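Local coordinates for protein phosphoacetylglucosamine mutase (Aspergillus fumigatus, PDB 4BJU) that catalyses the interconversion of N-acetylglucosamine 6-phosphate and N-acetylglucosamine 1-phosphate, a step on the route to UDP-N-acetylglucosamine, at residues F25-A30 and G77-D82; L52-L57 and P125-F130; S275-C280 and L295-V300; D307-L312 and K447-T452; E464-S469 and G540-I545. All coordinates share one frame; numbering follows the deposited sequence.

Contacts 1 and 2 both reach the mixed sheet of the first alpha/beta/alpha domain, and a salt bridge of 2.9 Å from Arg53 NE of contact 2 to Asp82 OD1 of contact 1 ties them together. Contacts 3 and 4 lie on the other side of the chain's centre and touch where Lys447 CD packs against Glu297 OE2 at 3.4 Å. The bound magnesium ion sits between these halves, about 8 Å from the side chain of Ala30 in contact 1 and about 14 Å from that of Ile309 in contact 4. Contact 5 belongs to the C-terminal domain; its nearest atoms are about 8 Å from contact 1 but about 22 Å from contact 4.

Contact 1. Residues F25-A30 and G77-D82; sequences FQYGTA and GVKLVD
Lys79 lays its aliphatic chain against Ala30 while the Tyr27 ring reaches across from the loop to the strand, the two long side chains crossing at about a right angle. The lysine carbons follow the backbone of Ala30: Lys79 CB stands 3.1 Å from Ala30 O, and Lys79 CD 3.4 Å from Ala30 CA. A bend in the last torsion (chi4 69°) then folds the ammonium group back, leaving Lys79 NZ 3.3 Å from Ala30 N, a pair of donors that do not bond, and within a long, weak hydrogen bond of Tyr27 OH (3.4 Å). The phenol oxygen also accepts from Leu80 N, at 3.1 Å with an N-H...O angle of 157°, and this donor lies near the ring plane. The oxygen is modelled too close to the lysine chain, which leaves its two bonds uncertain in detail.

Val78 of strand 75-81 pairs with Phe32 of the short outer strand 32-33, and Leu80 N, two residues on, meets the tyrosine. The ring also makes an edge-to-face contact with Phe32 and touches Glu93 and Ala96 of helix 90-100. The side chain of Ala30 is about 8 Å from the bound magnesium ion, so the loop borders the metal site without touching it. The phenol would thus take the Leu80 amide where pairing with strand 32-33 has ended, and the ammonium group, held against the donor Ala30 N, probably depends on such oxygen partners.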
# COMPACT_ATOMS: atom_id res chain seq x y z
N PHE A 25 -10.91 19.00 8.41
CA PHE A 25 -9.95 18.08 7.80
C PHE A 25 -9.41 17.04 8.79
O PHE A 25 -9.29 17.32 9.98
CB PHE A 25 -8.77 18.84 7.20
CG PHE A 25 -9.16 19.96 6.29
CD1 PHE A 25 -9.60 19.70 4.99
CD2 PHE A 25 -9.04 21.28 6.70
CE1 PHE A 25 -9.96 20.73 4.14
CE2 PHE A 25 -9.38 22.32 5.85
CZ PHE A 25 -9.84 22.05 4.57
N GLN A 26 -9.07 15.86 8.29
CA GLN A 26 -8.32 14.88 9.09
C GLN A 26 -7.25 14.18 8.26
O GLN A 26 -7.50 13.77 7.11
CB GLN A 26 -9.24 13.88 9.81
CG GLN A 26 -8.49 12.99 10.81
CD GLN A 26 -9.37 12.43 11.91
OE1 GLN A 26 -9.28 12.83 13.08
NE2 GLN A 26 -10.24 11.49 11.54
N TYR A 27 -6.06 14.08 8.84
CA TYR A 27 -4.95 13.35 8.22
C TYR A 27 -5.10 11.88 8.60
O TYR A 27 -4.81 11.48 9.74
CB TYR A 27 -3.60 13.91 8.68
CG TYR A 27 -2.40 13.31 7.98
CD1 TYR A 27 -1.98 12.01 8.26
CD2 TYR A 27 -1.67 14.04 7.04
CE1 TYR A 27 -0.88 11.47 7.63
CE2 TYR A 27 -0.58 13.49 6.40
CZ TYR A 27 -0.18 12.21 6.70
OH TYR A 27 0.91 11.64 6.06
N GLY A 28 -5.58 11.09 7.65
CA GLY A 28 -5.88 9.68 7.88
C GLY A 28 -4.72 8.81 7.48
O GLY A 28 -3.57 9.24 7.52
N THR A 29 -5.03 7.58 7.10
CA THR A 29 -4.07 6.76 6.36
C THR A 29 -3.86 7.43 4.99
O THR A 29 -4.82 7.97 4.41
CB THR A 29 -4.52 5.28 6.22
OG1 THR A 29 -5.92 5.22 5.88
CG2 THR A 29 -4.28 4.51 7.52
N ALA A 30 -2.61 7.45 4.53
CA ALA A 30 -2.24 8.10 3.26
C ALA A 30 -2.39 9.64 3.25
O ALA A 30 -2.10 10.29 2.24
CB ALA A 30 -2.98 7.46 2.08
N GLY A 77 -4.09 14.57 -3.31
CA GLY A 77 -3.76 14.24 -1.94
C GLY A 77 -2.31 14.52 -1.66
O GLY A 77 -1.56 14.88 -2.56
N VAL A 78 -1.92 14.33 -0.41
CA VAL A 78 -0.63 14.75 0.09
C VAL A 78 -0.34 13.94 1.36
O VAL A 78 -1.22 13.80 2.21
CB VAL A 78 -0.61 16.30 0.30
CG1 VAL A 78 -1.47 16.73 1.49
CG2 VAL A 78 0.80 16.85 0.38
N LYS A 79 0.85 13.35 1.44
CA LYS A 79 1.25 12.60 2.61
C LYS A 79 2.74 12.75 2.87
O LYS A 79 3.52 12.90 1.94
CB LYS A 79 0.90 11.12 2.49
CG LYS A 79 1.24 10.31 3.72
CD LYS A 79 1.11 8.80 3.51
CE LYS A 79 1.40 8.09 4.83
NZ LYS A 79 0.34 8.32 5.85
N LEU A 80 3.13 12.71 4.14
CA LEU A 80 4.54 12.78 4.52
C LEU A 80 5.14 11.40 4.55
O LEU A 80 4.46 10.40 4.87
CB LEU A 80 4.73 13.49 5.87
CG LEU A 80 4.23 14.94 6.05
CD1 LEU A 80 4.40 15.39 7.49
CD2 LEU A 80 4.97 15.88 5.13
N VAL A 81 6.42 11.34 4.21
CA VAL A 81 7.18 10.11 4.25
C VAL A 81 8.36 10.35 5.18
O VAL A 81 9.11 11.31 5.01
CB VAL A 81 7.66 9.73 2.84
CG1 VAL A 81 8.61 8.53 2.89
CG2 VAL A 81 6.47 9.44 1.94
N ASP A 82 8.51 9.47 6.17
CA ASP A 82 9.56 9.59 7.17
C ASP A 82 10.92 9.13 6.62
O ASP A 82 10.98 8.52 5.55
CB ASP A 82 9.14 8.85 8.45
CG ASP A 82 8.57 9.80 9.55
OD1 ASP A 82 8.60 11.05 9.42
OD2 ASP A 82 8.14 9.27 10.59

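Contact 2. Residues L52-L57 and P125-F130; sequences LRSKKL and PARVVF
Ser54, near the end of helix 40-56, faces the start of strand 127-132 and accepts a hydrogen bond there: Arg127 N lies 2.9 Å from Ser54 OG, and the bond is nearly straight at 166°. The oxygen is carried toward the strand by a first torsion of 177°, opposite the serine's own backbone N. It has a second partner in the carbonyl of Gln60, so one hydroxyl of the helix links the strand amide to the carbonyl just before strand 61-66. Ser54 CB packs on the methyl of Ala126, 4.0 Å from Ala126 CB.

Helix and strand belong to the alpha/beta/alpha first domain, where strand 127-132 runs parallel to strand 61-66 and the helix lies against the sheet; Ser54 also touches Ile62 on that neighbouring strand.

Lys55, one residue along the helix, lies over Ala126 with its aliphatic part. Lys55 CG stands 4.0 Å from Ala126 CB, and farther out the chain comes back to the backbone, with Lys55 CE 3.8 Å from Ala126 N. Val120 and Met122 of the loop before Pro125 pack on the same lysine, and Ala154 touches Ala126. Arg127 turns its guanidinium away from the helix, to a salt bridge with Glu155.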
# COMPACT_ATOMS: atom_id res chain seq x y z
N LEU A 52 8.97 20.91 10.18
CA LEU A 52 9.11 20.52 11.57
C LEU A 52 9.56 19.07 11.74
O LEU A 52 10.32 18.80 12.64
CB LEU A 52 7.81 20.76 12.34
CG LEU A 52 7.39 22.23 12.51
CD1 LEU A 52 6.26 22.33 13.54
CD2 LEU A 52 8.57 23.12 12.93
N ARG A 53 9.09 18.16 10.89
CA ARG A 53 9.50 16.76 11.02
C ARG A 53 11.00 16.58 10.75
O ARG A 53 11.68 15.83 11.45
CB ARG A 53 8.68 15.85 10.10
CG ARG A 53 8.93 14.36 10.31
CD ARG A 53 8.68 13.95 11.76
NE ARG A 53 8.64 12.50 11.93
CZ ARG A 53 8.65 11.87 13.11
NH1 ARG A 53 8.69 12.56 14.26
NH2 ARG A 53 8.61 10.55 13.15
N SER A 54 11.49 17.29 9.74
CA SER A 54 12.87 17.18 9.31
C SER A 54 13.77 17.71 10.42
O SER A 54 14.72 17.05 10.85
CB SER A 54 13.08 17.93 7.99
OG SER A 54 14.44 17.93 7.55
N LYS A 55 13.41 18.89 10.92
CA LYS A 55 14.17 19.54 12.00
C LYS A 55 14.21 18.73 13.29
O LYS A 55 15.26 18.62 13.92
CB LYS A 55 13.61 20.93 12.27
CG LYS A 55 13.86 21.90 11.15
CD LYS A 55 13.66 23.34 11.60
CE LYS A 55 13.78 24.25 10.39
NZ LYS A 55 14.36 25.59 10.69
N LYS A 56 13.05 18.18 13.67
CA LYS A 56 12.96 17.31 14.86
C LYS A 56 13.92 16.13 14.71
O LYS A 56 14.54 15.72 15.69
CB LYS A 56 11.51 16.80 15.08
CG LYS A 56 11.32 15.89 16.30
CD LYS A 56 11.92 16.48 17.58
CE LYS A 56 11.51 15.69 18.81
NZ LYS A 56 12.05 16.30 20.05
N LEU A 57 14.03 15.62 13.48
CA LEU A 57 14.87 14.47 13.18
C LEU A 57 16.23 14.85 12.56
O LEU A 57 16.69 14.23 11.59
CB LEU A 57 14.07 13.48 12.30
CG LEU A 57 12.83 12.84 12.93
CD1 LEU A 57 12.02 12.06 11.90
CD2 LEU A 57 13.21 11.93 14.10
N PRO A 125 18.67 23.09 9.26
CA PRO A 125 17.73 23.41 8.20
C PRO A 125 16.84 22.21 7.96
O PRO A 125 17.28 21.06 8.16
CB PRO A 125 18.62 23.65 6.98
CG PRO A 125 19.87 22.89 7.26
CD PRO A 125 20.04 22.85 8.75
N ALA A 126 15.60 22.47 7.59
CA ALA A 126 14.71 21.42 7.15
C ALA A 126 15.09 21.06 5.73
O ALA A 126 15.52 21.93 4.96
CB ALA A 126 13.26 21.89 7.20
N ARG A 127 14.93 19.78 5.40
CA ARG A 127 15.21 19.28 4.07
C ARG A 127 14.05 18.39 3.64
O ARG A 127 13.73 17.40 4.32
CB ARG A 127 16.52 18.49 4.06
CG ARG A 127 17.62 19.10 4.92
CD ARG A 127 18.93 18.34 4.77
NE ARG A 127 19.63 18.75 3.56
CZ ARG A 127 20.82 18.29 3.16
NH1 ARG A 127 21.48 17.37 3.88
NH2 ARG A 127 21.35 18.74 2.03
N VAL A 128 13.39 18.76 2.54
CA VAL A 128 12.26 17.97 2.03
C VAL A 128 12.31 17.67 0.52
O VAL A 128 12.58 18.54 -0.28
CB VAL A 128 10.87 18.42 2.57
CG1 VAL A 128 10.95 19.61 3.52
CG2 VAL A 128 9.83 18.62 1.46
N VAL A 129 12.11 16.40 0.17
CA VAL A 129 11.99 15.98 -1.23
C VAL A 129 10.51 15.75 -1.52
O VAL A 129 9.78 15.19 -0.70
CB VAL A 129 12.65 14.61 -1.54
CG1 VAL A 129 13.51 14.73 -2.77
CG2 VAL A 129 13.42 14.05 -0.35
N PHE A 130 10.09 16.13 -2.71
CA PHE A 130 8.73 15.82 -3.10
C PHE A 130 8.60 15.37 -4.54
O PHE A 130 9.51 15.58 -5.38
CB PHE A 130 7.75 16.96 -2.76
CG PHE A 130 8.14 18.30 -3.31
CD1 PHE A 130 7.82 18.65 -4.63
CD2 PHE A 130 8.80 19.24 -2.51
CE1 PHE A 130 8.17 19.90 -5.13
CE2 PHE A 130 9.14 20.49 -3.01
CZ PHE A 130 8.83 20.82 -4.32

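Contact 3. Residues S275-C280 and L295-V300; sequences SILDRC and LDEGNV
A single hydrogen bond joins the first turn to the end of strand 290-295: Leu277 N donates to Leu295 O at 2.7 Å, with an N-H...O angle of 147°. It lies where a type II turn from Ser275 to Asp278 abuts the last residue of that strand.

Within each turn, an aspartate holds the shape. Asp278 OD2 takes Ser275 N at 3.0 Å, the donor standing above the carboxylate plane. Asp296 OD1 receives Val300 N at 3.0 Å, again from above the plane, while its other oxygen, OD2, forms a salt bridge with Arg302. The backbone closes the second loop as well, since Asp296 N bonds to Val300 O and Asn299 N to Asp296 O.

Van der Waals contacts centre on Ile276, whose two branches part. The first two torsions (chi1 -53°, chi2 -43°) together bring Ile276 CD1 to Asn299 OD1 at 3.3 Å, the two side chains meeting at about a right angle; the same methyl makes the apolar contact, 4.2 Å from Leu295 CB. The other branch, Ile276 CG2, rests on Asp296 O at 3.3 Å. Leu277 CD2 approaches Glu297 OE2 at 4.2 Å, a loose surface contact; that carboxylate also makes a long, weak ion pair with Lys447.

The type I turn from Asp296 to Asn299 is the tip of a beta hairpin linking strands 290-295 and 301-304 at the edge of the mixed sheet, with the turn leading into strand 279-283 packed against it.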
# COMPACT_ATOMS: atom_id res chain seq x y z
N SER A 275 -6.13 -11.39 -25.27
CA SER A 275 -6.74 -12.62 -25.79
C SER A 275 -6.87 -13.66 -24.69
O SER A 275 -6.52 -13.41 -23.55
CB SER A 275 -5.89 -13.22 -26.92
OG SER A 275 -5.46 -12.22 -27.82
N ILE A 276 -7.35 -14.84 -25.06
CA ILE A 276 -7.54 -15.93 -24.10
C ILE A 276 -6.18 -16.36 -23.56
O ILE A 276 -5.24 -16.56 -24.33
CB ILE A 276 -8.26 -17.12 -24.77
CG1 ILE A 276 -9.56 -16.67 -25.44
CG2 ILE A 276 -8.50 -18.25 -23.78
CD1 ILE A 276 -10.41 -15.70 -24.63
N LEU A 277 -6.09 -16.49 -22.24
CA LEU A 277 -4.85 -16.94 -21.56
C LEU A 277 -3.69 -15.94 -21.50
O LEU A 277 -2.69 -16.23 -20.85
CB LEU A 277 -4.35 -18.30 -22.08
CG LEU A 277 -5.34 -19.46 -22.09
CD1 LEU A 277 -4.95 -20.47 -23.17
CD2 LEU A 277 -5.46 -20.13 -20.73
N ASP A 278 -3.81 -14.79 -22.17
CA ASP A 278 -2.83 -13.70 -22.00
C ASP A 278 -2.70 -13.35 -20.53
O ASP A 278 -3.70 -12.98 -19.90
CB ASP A 278 -3.26 -12.43 -22.75
CG ASP A 278 -2.79 -12.39 -24.20
OD1 ASP A 278 -2.07 -13.32 -24.65
OD2 ASP A 278 -3.13 -11.41 -24.89
N ARG A 279 -1.50 -13.47 -19.99
CA ARG A 279 -1.21 -13.07 -18.59
C ARG A 279 -1.31 -11.56 -18.47
O ARG A 279 -0.72 -10.85 -19.28
CB ARG A 279 0.18 -13.53 -18.18
CG ARG A 279 0.50 -13.31 -16.71
CD ARG A 279 1.68 -14.15 -16.27
NE ARG A 279 2.95 -13.64 -16.78
CZ ARG A 279 3.58 -14.13 -17.85
NH1 ARG A 279 3.05 -15.12 -18.54
NH2 ARG A 279 4.73 -13.60 -18.23
N CYS A 280 -2.02 -11.07 -17.45
CA CYS A 280 -2.27 -9.63 -17.31
C CYS A 280 -2.04 -9.08 -15.90
O CYS A 280 -2.06 -9.83 -14.93
CB CYS A 280 -3.70 -9.33 -17.73
SG CYS A 280 -4.05 -9.65 -19.48
N LEU A 295 -8.09 -14.25 -18.90
CA LEU A 295 -9.26 -14.94 -19.41
C LEU A 295 -8.88 -16.41 -19.58
O LEU A 295 -7.91 -16.72 -20.29
CB LEU A 295 -9.74 -14.31 -20.72
CG LEU A 295 -10.16 -12.83 -20.60
CD1 LEU A 295 -10.07 -12.10 -21.95
CD2 LEU A 295 -11.55 -12.68 -19.99
N ASP A 296 -9.60 -17.30 -18.91
CA ASP A 296 -9.33 -18.73 -19.04
C ASP A 296 -9.90 -19.31 -20.35
O ASP A 296 -10.48 -18.57 -21.15
CB ASP A 296 -9.74 -19.52 -17.78
CG ASP A 296 -11.25 -19.76 -17.66
OD1 ASP A 296 -12.06 -19.43 -18.57
OD2 ASP A 296 -11.63 -20.34 -16.63
N GLU A 297 -9.71 -20.62 -20.57
CA GLU A 297 -10.04 -21.27 -21.85
C GLU A 297 -11.48 -21.01 -22.31
O GLU A 297 -11.71 -20.75 -23.49
CB GLU A 297 -9.78 -22.79 -21.81
CG GLU A 297 -8.50 -23.23 -21.08
CD GLU A 297 -8.70 -23.38 -19.57
OE1 GLU A 297 -9.78 -23.86 -19.15
OE2 GLU A 297 -7.76 -23.03 -18.80
N GLY A 298 -12.44 -21.07 -21.38
CA GLY A 298 -13.87 -20.87 -21.68
C GLY A 298 -14.27 -19.41 -21.77
O GLY A 298 -15.46 -19.09 -21.93
N ASN A 299 -13.26 -18.53 -21.67
CA ASN A 299 -13.39 -17.07 -21.83
C ASN A 299 -13.87 -16.36 -20.55
O ASN A 299 -14.52 -15.31 -20.62
CB ASN A 299 -14.25 -16.73 -23.06
CG ASN A 299 -14.18 -15.26 -23.45
OD1 ASN A 299 -13.17 -14.57 -23.24
ND2 ASN A 299 -15.27 -14.77 -24.04
N VAL A 300 -13.52 -16.91 -19.39
CA VAL A 300 -13.98 -16.35 -18.11
C VAL A 300 -12.87 -15.57 -17.41
O VAL A 300 -11.73 -16.04 -17.30
CB VAL A 300 -14.56 -17.43 -17.16
CG1 VAL A 300 -15.27 -16.79 -15.96
CG2 VAL A 300 -15.51 -18.38 -17.89

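Contact 4. Residues D307-L312 and K447-T452; sequences DRIATL and KEWLAT
The indole of Trp449 has Leu312 over one face and the backbone of helix 306-323 at its edge. Leu312 CD1 sits 3.8 Å from the centroid of the five-membered ring and only 10° off its normal, a CH-pi contact, while Leu312 CD2 lies toward the six-membered ring, 3.8 Å from Trp449 CZ2. At the edge, Trp449 NE1 donates to Arg308 O at 3.1 Å; the oxygen lies in the indole plane, yet the donor stands well above the carbonyl plane (64°). Leu312 N reaches that oxygen from the opposite face, so the carbonyl carries its helical bond and the tryptophan together. Ile309 N also lies at the edge, near the ring plane, and Ile309 CG1 closes the benzo end, 3.9 Å from Trp449 CH2.

The guanidinium of Arg308 has Leu450 over a face, with Leu450 CD2 3.5 Å from Arg308 NH1. Its bent chain brings NH2 to the carbonyl of Tyr453, whose ring also forms a cation-pi contact with the arginine. Val435 of helix 428-442 and Leu304 pack around the indole.

Helix-to-helix packing here sets the short helix 446-450, which precedes the C-terminal domain, on helix 306-323 of domain III.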
# COMPACT_ATOMS: atom_id res chain seq x y z
N ASP A 307 -3.98 -11.49 -2.12
CA ASP A 307 -3.83 -12.73 -1.36
C ASP A 307 -3.20 -13.85 -2.21
O ASP A 307 -2.26 -14.53 -1.76
CB ASP A 307 -5.16 -13.16 -0.75
CG ASP A 307 -5.63 -12.21 0.34
OD1 ASP A 307 -4.79 -11.71 1.13
OD2 ASP A 307 -6.85 -11.97 0.43
N ARG A 308 -3.70 -14.02 -3.43
CA ARG A 308 -3.05 -14.84 -4.46
C ARG A 308 -1.54 -14.58 -4.59
O ARG A 308 -0.74 -15.52 -4.58
CB ARG A 308 -3.73 -14.57 -5.79
CG ARG A 308 -4.66 -15.65 -6.32
CD ARG A 308 -5.45 -16.39 -5.27
NE ARG A 308 -5.22 -17.81 -5.46
CZ ARG A 308 -6.15 -18.70 -5.79
NH1 ARG A 308 -7.41 -18.34 -5.94
NH2 ARG A 308 -5.80 -19.97 -5.93
N ILE A 309 -1.15 -13.31 -4.72
CA ILE A 309 0.27 -12.92 -4.76
C ILE A 309 1.02 -13.24 -3.45
O ILE A 309 2.19 -13.70 -3.47
CB ILE A 309 0.45 -11.42 -5.14
CG1 ILE A 309 -0.31 -11.11 -6.44
CG2 ILE A 309 1.94 -11.06 -5.25
CD1 ILE A 309 -0.11 -9.72 -7.01
N ALA A 310 0.35 -13.04 -2.32
CA ALA A 310 0.92 -13.34 -1.00
C ALA A 310 1.29 -14.82 -0.86
O ALA A 310 2.39 -15.14 -0.43
CB ALA A 310 -0.06 -12.93 0.11
N THR A 311 0.36 -15.72 -1.20
CA THR A 311 0.61 -17.17 -1.14
C THR A 311 1.59 -17.60 -2.22
O THR A 311 2.31 -18.57 -2.06
CB THR A 311 -0.69 -17.98 -1.35
OG1 THR A 311 -1.34 -17.52 -2.54
CG2 THR A 311 -1.61 -17.82 -0.16
N LEU A 312 1.62 -16.87 -3.33
CA LEU A 312 2.63 -17.11 -4.34
C LEU A 312 4.03 -16.80 -3.80
O LEU A 312 4.94 -17.62 -3.93
CB LEU A 312 2.36 -16.29 -5.61
CG LEU A 312 3.32 -16.62 -6.76
CD1 LEU A 312 2.95 -17.97 -7.36
CD2 LEU A 312 3.34 -15.53 -7.81
N LYS A 447 -2.83 -20.24 -15.10
CA LYS A 447 -3.82 -21.25 -14.70
C LYS A 447 -3.33 -22.24 -13.63
O LYS A 447 -4.10 -22.63 -12.76
CB LYS A 447 -4.52 -21.92 -15.90
CG LYS A 447 -3.65 -22.75 -16.83
CD LYS A 447 -4.54 -23.57 -17.77
CE LYS A 447 -3.87 -23.83 -19.12
NZ LYS A 447 -4.66 -24.74 -20.02
N GLU A 448 -2.04 -22.60 -13.68
CA GLU A 448 -1.45 -23.42 -12.61
C GLU A 448 -1.39 -22.70 -11.26
O GLU A 448 -1.62 -23.31 -10.22
CB GLU A 448 -0.08 -23.96 -13.01
CG GLU A 448 -0.12 -25.01 -14.10
CD GLU A 448 1.23 -25.24 -14.77
OE1 GLU A 448 1.70 -24.35 -15.52
OE2 GLU A 448 1.83 -26.32 -14.55
N TRP A 449 -1.10 -21.39 -11.29
CA TRP A 449 -1.14 -20.54 -10.09
C TRP A 449 -2.54 -20.44 -9.46
O TRP A 449 -2.69 -20.59 -8.26
CB TRP A 449 -0.58 -19.14 -10.42
CG TRP A 449 -0.62 -18.08 -9.31
CD1 TRP A 449 -0.81 -18.28 -7.96
CD2 TRP A 449 -0.41 -16.67 -9.48
NE1 TRP A 449 -0.76 -17.06 -7.30
CE2 TRP A 449 -0.51 -16.07 -8.21
CE3 TRP A 449 -0.16 -15.85 -10.60
CZ2 TRP A 449 -0.37 -14.69 -8.02
CZ3 TRP A 449 -0.02 -14.48 -10.41
CH2 TRP A 449 -0.12 -13.92 -9.12
N LEU A 450 -3.55 -20.17 -10.28
CA LEU A 450 -4.95 -20.19 -9.82
C LEU A 450 -5.36 -21.55 -9.27
O LEU A 450 -6.11 -21.63 -8.30
CB LEU A 450 -5.90 -19.80 -10.96
CG LEU A 450 -7.33 -19.23 -10.75
CD1 LEU A 450 -8.40 -20.29 -10.91
CD2 LEU A 450 -7.52 -18.44 -9.46
N ALA A 451 -4.88 -22.62 -9.89
CA ALA A 451 -5.24 -23.98 -9.47
C ALA A 451 -4.68 -24.37 -8.09
O ALA A 451 -5.12 -25.37 -7.52
CB ALA A 451 -4.84 -25.01 -10.52
N THR A 452 -3.74 -23.57 -7.58
CA THR A 452 -3.01 -23.84 -6.33
C THR A 452 -3.92 -24.13 -5.11
O THR A 452 -3.60 -24.97 -4.28
CB THR A 452 -1.97 -22.73 -6.02
OG1 THR A 452 -1.27 -23.05 -4.81
CG2 THR A 452 -2.62 -21.37 -5.85

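Contact 5. Residues E464-S469 and G540-I545; sequences EVAERS and GTVKEI. Unlike the reference sequence in segment 464-469: Glu467 (reference Asp).
Ala466 and Gly540 are joined by the one hydrogen bond between these loops: Ala466 N donates to Gly540 O at 2.8 Å and 165°. Gly540 is the first residue past helix 522-539, and its carbonyl faces the neighbouring loop.

Van der Waals contacts surround the bond. Ala466 CB lies 3.3 Å from Gly540 O and 3.7 Å from Val542 CG2, a small apolar touch at the surface. Val465 comes against the glycine itself: Val465 CB is 3.7 Å from Gly540 O, and Val465 CG1 lies 4.1 Å from Gly540 CA, an approach possible because the glycine carries no side chain.

The two loops belong to the C-terminal domain of the phosphohexomutase family, one of TBP-like fold; residues 464-469 lead from strand 458-464 to strand 472-474, and residues 540-545 begin the tail after its last helix.

Polar bonds hold residues 464-469 themselves. Glu467 OE2 accepts from Ser469 OG at 2.6 Å with its anti lone pair, the one away from the other oxygen; Glu467 differs from the aspartate of the reference sequence. Asp511 adds bonds to the backbone of Val465 and, through OD1, to Arg468 N.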
# COMPACT_ATOMS: atom_id res chain seq x y z
N GLU A 464 -25.47 0.22 6.18
CA GLU A 464 -25.70 1.51 6.82
C GLU A 464 -26.24 1.31 8.23
O GLU A 464 -27.07 0.43 8.46
CB GLU A 464 -26.71 2.30 6.01
CG GLU A 464 -26.67 3.79 6.25
CD GLU A 464 -26.87 4.56 4.97
OE1 GLU A 464 -26.66 3.95 3.89
OE2 GLU A 464 -27.23 5.75 5.03
N VAL A 465 -25.76 2.13 9.16
CA VAL A 465 -26.26 2.10 10.54
C VAL A 465 -26.42 3.52 11.06
O VAL A 465 -25.89 4.46 10.46
CB VAL A 465 -25.35 1.30 11.50
CG1 VAL A 465 -25.27 -0.16 11.07
CG2 VAL A 465 -23.95 1.91 11.59
N ALA A 466 -27.16 3.66 12.16
CA ALA A 466 -27.35 4.94 12.84
C ALA A 466 -26.02 5.51 13.33
O ALA A 466 -25.67 6.65 13.01
CB ALA A 466 -28.31 4.78 14.00
N GLU A 467 -25.29 4.70 14.10
CA GLU A 467 -24.02 5.11 14.69
C GLU A 467 -22.92 4.04 14.68
O GLU A 467 -22.92 3.09 15.47
CB GLU A 467 -24.23 5.60 16.12
CG GLU A 467 -22.97 6.18 16.75
CD GLU A 467 -23.17 6.48 18.21
OE1 GLU A 467 -24.22 7.06 18.56
OE2 GLU A 467 -22.29 6.12 19.01
N ARG A 468 -21.99 4.24 13.76
CA ARG A 468 -20.79 3.42 13.59
C ARG A 468 -20.11 3.11 14.94
O ARG A 468 -19.61 2.01 15.15
CB ARG A 468 -19.85 4.19 12.67
CG ARG A 468 -18.76 3.39 11.99
CD ARG A 468 -17.74 4.33 11.35
NE ARG A 468 -17.56 5.59 12.09
CZ ARG A 468 -16.78 5.76 13.15
NH1 ARG A 468 -16.09 4.74 13.66
NH2 ARG A 468 -16.69 6.96 13.73
N SER A 469 -20.12 4.10 15.84
CA SER A 469 -19.41 4.07 17.13
C SER A 469 -19.80 3.00 18.18
O SER A 469 -19.01 2.71 19.08
CB SER A 469 -19.40 5.48 17.73
OG SER A 469 -19.74 5.49 19.10
N GLY A 540 -28.09 -1.94 14.77
CA GLY A 540 -27.59 -0.62 14.42
C GLY A 540 -28.64 0.43 14.10
O GLY A 540 -28.30 1.53 13.66
N THR A 541 -29.91 0.09 14.31
CA THR A 541 -30.99 1.07 14.18
C THR A 541 -31.27 1.63 15.56
O THR A 541 -31.23 0.89 16.53
CB THR A 541 -32.29 0.42 13.65
OG1 THR A 541 -32.44 -0.88 14.24
CG2 THR A 541 -32.26 0.29 12.13
N VAL A 542 -31.53 2.93 15.63
CA VAL A 542 -31.77 3.63 16.90
C VAL A 542 -32.77 2.85 17.76
O VAL A 542 -33.83 2.45 17.28
CB VAL A 542 -32.26 5.09 16.70
CG1 VAL A 542 -32.20 5.88 18.01
CG2 VAL A 542 -31.44 5.81 15.64
N LYS A 543 -32.42 2.65 19.03
CA LYS A 543 -33.20 1.84 19.98
C LYS A 543 -34.71 2.20 20.13
O LYS A 543 -35.54 1.29 20.24
CB LYS A 543 -32.50 1.81 21.35
N GLU A 544 -35.03 3.50 20.13
CA GLU A 544 -36.39 4.06 20.33
C GLU A 544 -36.85 4.15 21.80
O GLU A 544 -36.97 3.13 22.49
CB GLU A 544 -37.48 3.38 19.48
CG GLU A 544 -38.71 4.25 19.28
CD GLU A 544 -40.04 3.52 19.48
OE1 GLU A 544 -40.08 2.28 19.36
OE2 GLU A 544 -41.06 4.20 19.75
N ILE A 545 -37.13 5.37 22.26
CA ILE A 545 -37.44 5.64 23.67
C ILE A 545 -38.95 5.69 23.92
O ILE A 545 -39.68 6.40 23.22
CB ILE A 545 -36.70 6.92 24.17
CG1 ILE A 545 -35.19 6.82 23.85
CG2 ILE A 545 -36.94 7.15 25.66
CD1 ILE A 545 -34.42 8.13 23.88